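Local coordinates for RNase III (Scheffersomyces stipitis, PDB 7DEY), which probably cleaves double-stranded RNA endonucleolytically to leave 5'-phosphomonoesters, as a Dicer-type member of the ribonuclease III family, at residues 54-58 with 136-141; 84-89 with 114-119. All blocks are in the same frame, centred on the assembly; numbering follows the deposited sequence.

In the fold
Both contacts lie in the helical ribonuclease III domain, which this fragment of the longer protein carries together with a double-stranded RNA binding domain; their centres are about 16 Å apart. Contact 1 sets helix 42-62 against helix 134-143, and contact 2 sets helix 81-90 against helix 113-128. Helices 113-128 and 134-143 are consecutive, and the two contacts meet where W139 CH2 lies 4.0 Å from F118 CZ. Helix 42-62 also carries E44 and D48, whose carboxylates gather with those of D116 and E119 on helix 113-128. This acidic cluster is consistent with the metal-binding site of the ribonuclease III family, so contact 2 lies beside the probable active site.

Contact 1 (54-58 with 136-141); sequences LVTLI and IKDWLE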
loop_
_atom_site.group_PDB
_atom_site.type_symbol
_atom_site.label_atom_id
_atom_site.label_comp_id
_atom_site.label_asym_id
_atom_site.label_seq_id
_atom_site.Cartn_x
_atom_site.Cartn_y
_atom_site.Cartn_z
ATOM N N LEU C 54 1.911 16.782 -4.347
ATOM C CA LEU C 54 2.070 15.961 -5.546
ATOM C C LEU C 54 1.089 14.791 -5.538
ATOM O O LEU C 54 0.345 14.583 -6.498
ATOM C CB LEU C 54 3.514 15.474 -5.658
ATOM C CG LEU C 54 4.588 16.542 -5.936
ATOM C CD1 LEU C 54 5.939 15.911 -6.210
ATOM C CD2 LEU C 54 4.203 17.497 -7.076
ATOM N N VAL C 55 1.033 14.049 -4.434
ATOM C CA VAL C 55 0.129 12.916 -4.344
ATOM C C VAL C 55 -1.322 13.360 -4.470
ATOM O O VAL C 55 -2.152 12.626 -5.027
ATOM C CB VAL C 55 0.380 12.155 -3.028
ATOM C CG1 VAL C 55 -0.760 11.133 -2.724
ATOM C CG2 VAL C 55 1.753 11.465 -3.070
ATOM N N THR C 56 -1.663 14.556 -3.964
ATOM C CA THR C 56 -3.035 15.058 -4.108
ATOM C C THR C 56 -3.402 15.246 -5.576
ATOM O O THR C 56 -4.448 14.760 -6.038
ATOM C CB THR C 56 -3.232 16.385 -3.371
ATOM O OG1 THR C 56 -3.106 16.200 -1.954
ATOM C CG2 THR C 56 -4.605 16.929 -3.694
ATOM N N LEU C 57 -2.552 15.961 -6.322
ATOM C CA LEU C 57 -2.775 16.137 -7.755
ATOM C C LEU C 57 -2.971 14.788 -8.454
ATOM O O LEU C 57 -3.980 14.567 -9.142
ATOM C CB LEU C 57 -1.600 16.910 -8.369
ATOM C CG LEU C 57 -1.644 18.442 -8.371
ATOM C CD1 LEU C 57 -1.413 18.981 -6.998
ATOM C CD2 LEU C 57 -0.609 19.025 -9.304
ATOM N N ILE C 58 -2.032 13.857 -8.245
ATOM C CA ILE C 58 -2.065 12.577 -8.942
ATOM C C ILE C 58 -3.396 11.851 -8.705
ATOM O O ILE C 58 -4.079 11.455 -9.653
ATOM C CB ILE C 58 -0.849 11.731 -8.529
ATOM C CG1 ILE C 58 0.436 12.406 -9.028
ATOM C CG2 ILE C 58 -0.978 10.295 -9.022
ATOM C CD1 ILE C 58 1.668 12.104 -8.205
ATOM N N ILE C 136 9.407 15.809 -10.665
ATOM C CA ILE C 136 9.202 14.935 -9.512
ATOM C C ILE C 136 7.847 14.266 -9.559
ATOM O O ILE C 136 7.729 13.053 -9.355
ATOM C CB ILE C 136 9.365 15.734 -8.206
ATOM C CG1 ILE C 136 10.695 16.503 -8.211
ATOM C CG2 ILE C 136 9.215 14.790 -6.993
ATOM C CD1 ILE C 136 11.052 17.123 -6.873
ATOM N N LYS C 137 6.812 15.073 -9.767
ATOM C CA LYS C 137 5.473 14.593 -10.077
ATOM C C LYS C 137 5.497 13.411 -11.058
ATOM O O LYS C 137 4.791 12.421 -10.846
ATOM C CB LYS C 137 4.657 15.765 -10.622
ATOM C CG LYS C 137 3.211 15.460 -10.825
ATOM C CD LYS C 137 2.465 16.638 -11.419
ATOM C CE LYS C 137 0.990 16.293 -11.619
ATOM N NZ LYS C 137 0.289 17.350 -12.412
ATOM N N ASP C 138 6.335 13.469 -12.101
ATOM C CA ASP C 138 6.372 12.385 -13.087
ATOM C C ASP C 138 6.957 11.103 -12.507
ATOM O O ASP C 138 6.448 10.002 -12.769
ATOM C CB ASP C 138 7.178 12.806 -14.312
ATOM C CG ASP C 138 6.418 13.756 -15.198
ATOM O OD1 ASP C 138 5.198 13.531 -15.399
ATOM O OD2 ASP C 138 7.041 14.735 -15.681
ATOM N N TRP C 139 8.039 11.216 -11.741
ATOM C CA TRP C 139 8.587 10.037 -11.081
ATOM C C TRP C 139 7.561 9.404 -10.148
ATOM O O TRP C 139 7.310 8.195 -10.216
ATOM C CB TRP C 139 9.843 10.421 -10.310
ATOM C CG TRP C 139 10.214 9.465 -9.241
ATOM C CD1 TRP C 139 10.447 8.120 -9.372
ATOM C CD2 TRP C 139 10.437 9.780 -7.871
ATOM N NE1 TRP C 139 10.798 7.581 -8.161
ATOM C CE2 TRP C 139 10.801 8.581 -7.222
ATOM C CE3 TRP C 139 10.373 10.968 -7.124
ATOM C CZ2 TRP C 139 11.082 8.533 -5.854
ATOM C CZ3 TRP C 139 10.653 10.918 -5.761
ATOM C CH2 TRP C 139 10.999 9.709 -5.141
ATOM N N LEU C 140 6.963 10.222 -9.267
ATOM C CA LEU C 140 5.915 9.751 -8.365
ATOM C C LEU C 140 4.732 9.182 -9.128
ATOM O O LEU C 140 4.091 8.233 -8.664
ATOM C CB LEU C 140 5.434 10.891 -7.473
ATOM C CG LEU C 140 6.293 11.391 -6.311
ATOM C CD1 LEU C 140 5.519 12.474 -5.589
ATOM C CD2 LEU C 140 6.684 10.274 -5.359
ATOM N N GLU C 141 4.406 9.763 -10.287
ATOM C CA GLU C 141 3.286 9.238 -11.065
ATOM C C GLU C 141 3.539 7.794 -11.497
ATOM O O GLU C 141 2.592 7.017 -11.682
ATOM C CB GLU C 141 3.016 10.131 -12.280
ATOM C CG GLU C 141 2.105 11.322 -11.983
ATOM C CD GLU C 141 2.161 12.424 -13.046
ATOM O OE1 GLU C 141 1.320 13.349 -12.985
ATOM O OE2 GLU C 141 3.043 12.377 -13.939
#
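L54 reaches from helix 42-62 into the side of helix 134-143, and it can be followed outward atom by atom. Its CB already lies 3.6 Å from L140 CD1. Beyond CG the branches part company. CD1 goes to L140 and I136, 3.5 Å from L140 CD1 and equally close to CG2 of I136, two side chains that each cross L54 at about a right angle. CD2 turns instead to the stem of K137, with 4.0 Å between L54 CD2 and K137 CB. A leucine suits this place because its forked end can meet L140 and I136 with one methyl and K137 with the other.

One turn on, I58 continues the apolar line. Its CD1 lies 4.0 Å from L140 CB, and its CG1 is 3.6 Å from E141 CG, so I58 meets the methylene part of the glutamate before its carboxylate. L140 thus receives L54 at its tip and I58 at its root, while its other methyl, CD2, lies over a face of the W139 ring. The short segment axes come within 10.1 Å and cross at -63°, a separation spanned by the branched side chains of L54, I58 and L140.

At the outer margin K137 runs fully extended. With CG opposite the backbone N (chi1 -173°), its chain slants across helix 42-62 and crosses L57 at about a right angle, NZ 3.6 Å from L57 CD2. Lysine is apt here because its long hydrocarbon part can lie against leucines while its amine ends beside exposed L57, probably near solvent.

The contact therefore joins two helices of the ribonuclease III domain through a leucine-isoleucine centre bordered by the aliphatic portions of K137 and E141. Its cohesion is that of dispersion and the hydrophobic effect, with shape rather than polar pairing matching one helix to the other.

Contact 2 (84-89 with 114-119); sequences LTQFSF and YADIFE
Y114 and F89 form an edge-to-face (T-shaped) pair where helix 113-128 crosses helix 81-90 within the all-helical ribonuclease III domain. The short segment axes cross at 75° and come within 8.0 Å. The edge of F89 is turned to the face of Y114, ring centroids 4.4 Å apart and planes at 59°; two broad rings suit this partly exposed margin, where the tyrosine hydroxyl lies at the phenylalanine edge. Q157 of the second subunit packs on F89 as well.

A115 comes next, small enough to let the helices close in: its CB is 3.6 Å from L84 CB. F118 then fills the buried end. With its CG opposite the backbone N (chi1 -172°), L84 CD2 and F87 CB both come to the same side of its ring, F118 CE2 3.5 Å from F87 CB; the F87 and F118 rings meet obliquely. E119 crosses L84 at about a right angle, its CG touching L84 CD1, while its carboxylate belongs to the acidic cluster with E44 and D48.

Serine fits at position 88, being compact: buried S88 OG packs against F118 CB and donates to L84 O at 2.6 Å, approaching from the face of that carbonyl opposite the one used by S88 N.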
loop_
_atom_site.group_PDB
_atom_site.type_symbol
_atom_site.label_atom_id
_atom_site.label_comp_id
_atom_site.label_asym_id
_atom_site.label_seq_id
_atom_site.Cartn_x
_atom_site.Cartn_y
_atom_site.Cartn_z
ATOM N N LEU C 84 5.913 4.866 2.667
ATOM C CA LEU C 84 7.155 5.612 2.456
ATOM C C LEU C 84 8.354 4.797 2.894
ATOM O O LEU C 84 9.435 4.940 2.316
ATOM C CB LEU C 84 7.150 6.941 3.213
ATOM C CG LEU C 84 6.061 7.955 2.895
ATOM C CD1 LEU C 84 6.428 9.277 3.488
ATOM C CD2 LEU C 84 5.916 8.064 1.402
ATOM N N THR C 85 8.186 3.946 3.914
ATOM C CA THR C 85 9.239 3.004 4.273
ATOM C C THR C 85 9.447 1.987 3.169
ATOM O O THR C 85 10.583 1.601 2.879
ATOM C CB THR C 85 8.905 2.270 5.564
ATOM O OG1 THR C 85 8.759 3.203 6.637
ATOM C CG2 THR C 85 10.014 1.296 5.893
ATOM N N GLN C 86 8.356 1.532 2.552
ATOM C CA GLN C 86 8.479 0.550 1.485
ATOM C C GLN C 86 9.262 1.123 0.317
ATOM O O GLN C 86 10.147 0.464 -0.226
ATOM C CB GLN C 86 7.094 0.082 1.038
ATOM C CG GLN C 86 7.115 -1.225 0.284
ATOM C CD GLN C 86 5.731 -1.808 0.070
ATOM O OE1 GLN C 86 4.729 -1.092 0.077
ATOM N NE2 GLN C 86 5.671 -3.126 -0.123
ATOM N N PHE C 87 8.982 2.374 -0.054
ATOM C CA PHE C 87 9.774 3.035 -1.084
ATOM C C PHE C 87 11.238 3.138 -0.675
ATOM O O PHE C 87 12.135 2.900 -1.495
ATOM C CB PHE C 87 9.212 4.430 -1.377
ATOM C CG PHE C 87 7.839 4.419 -1.997
ATOM C CD1 PHE C 87 7.421 3.351 -2.773
ATOM C CD2 PHE C 87 6.969 5.477 -1.800
ATOM C CE1 PHE C 87 6.152 3.343 -3.346
ATOM C CE2 PHE C 87 5.710 5.468 -2.350
ATOM C CZ PHE C 87 5.296 4.396 -3.128
ATOM N N SER C 88 11.499 3.470 0.599
ATOM C CA SER C 88 12.874 3.696 1.049
ATOM C C SER C 88 13.733 2.437 0.997
ATOM O O SER C 88 14.950 2.536 0.789
ATOM C CB SER C 88 12.883 4.252 2.462
ATOM O OG SER C 88 12.001 5.354 2.561
ATOM N N PHE C 89 13.140 1.254 1.197
ATOM C CA PHE C 89 13.928 0.030 1.123
ATOM C C PHE C 89 14.110 -0.443 -0.308
ATOM O O PHE C 89 15.161 -1.016 -0.630
ATOM C CB PHE C 89 13.296 -1.060 1.984
ATOM C CG PHE C 89 13.496 -0.831 3.446
ATOM C CD1 PHE C 89 14.668 -0.265 3.904
ATOM C CD2 PHE C 89 12.514 -1.138 4.355
ATOM C CE1 PHE C 89 14.861 -0.026 5.245
ATOM C CE2 PHE C 89 12.704 -0.902 5.697
ATOM C CZ PHE C 89 13.878 -0.342 6.143
ATOM N N TYR C 114 12.596 5.877 8.413
ATOM C CA TYR C 114 12.815 5.794 6.973
ATOM C C TYR C 114 11.820 6.636 6.200
ATOM O O TYR C 114 12.164 7.191 5.145
ATOM C CB TYR C 114 12.741 4.353 6.489
ATOM C CG TYR C 114 13.958 3.557 6.852
ATOM C CD1 TYR C 114 15.092 3.580 6.058
ATOM C CD2 TYR C 114 13.976 2.785 8.009
ATOM C CE1 TYR C 114 16.217 2.840 6.406
ATOM C CE2 TYR C 114 15.086 2.053 8.368
ATOM C CZ TYR C 114 16.210 2.073 7.569
ATOM O OH TYR C 114 17.310 1.317 7.945
ATOM N N ALA C 115 10.597 6.770 6.714
ATOM C CA ALA C 115 9.661 7.660 6.050
ATOM C C ALA C 115 10.106 9.106 6.175
ATOM O O ALA C 115 9.897 9.901 5.253
ATOM C CB ALA C 115 8.256 7.470 6.614
ATOM N N ASP C 116 10.739 9.459 7.289
ATOM C CA ASP C 116 11.191 10.831 7.463
ATOM C C ASP C 116 12.428 11.129 6.621
ATOM O O ASP C 116 12.608 12.279 6.203
ATOM C CB ASP C 116 11.461 11.110 8.941
ATOM C CG ASP C 116 10.186 11.422 9.722
ATOM O OD1 ASP C 116 9.390 12.291 9.297
ATOM O OD2 ASP C 116 9.980 10.792 10.773
ATOM N N ILE C 117 13.286 10.127 6.369
ATOM C CA ILE C 117 14.350 10.279 5.375
ATOM C C ILE C 117 13.734 10.568 4.019
ATOM O O ILE C 117 14.024 11.583 3.374
ATOM C CB ILE C 117 15.236 9.019 5.318
ATOM C CG1 ILE C 117 15.752 8.649 6.700
ATOM C CG2 ILE C 117 16.433 9.212 4.364
ATOM C CD1 ILE C 117 17.113 9.230 6.995
ATOM N N PHE C 118 12.842 9.671 3.592
ATOM C CA PHE C 118 12.198 9.769 2.289
ATOM C C PHE C 118 11.549 11.127 2.079
ATOM O O PHE C 118 11.585 11.677 0.966
ATOM C CB PHE C 118 11.163 8.658 2.151
ATOM C CG PHE C 118 10.593 8.547 0.793
ATOM C CD1 PHE C 118 9.480 9.282 0.438
ATOM C CD2 PHE C 118 11.165 7.713 -0.134
ATOM C CE1 PHE C 118 8.952 9.178 -0.807
ATOM C CE2 PHE C 118 10.643 7.610 -1.384
ATOM C CZ PHE C 118 9.537 8.339 -1.725
ATOM N N GLU C 119 10.943 11.688 3.126
ATOM C CA GLU C 119 10.410 13.035 2.987
ATOM C C GLU C 119 11.538 14.036 2.790
ATOM O O GLU C 119 11.496 14.853 1.864
ATOM C CB GLU C 119 9.534 13.383 4.186
ATOM C CG GLU C 119 8.194 12.669 4.122
ATOM C CD GLU C 119 7.258 13.039 5.254
ATOM O OE1 GLU C 119 6.028 12.913 5.048
ATOM O OE2 GLU C 119 7.736 13.445 6.343
#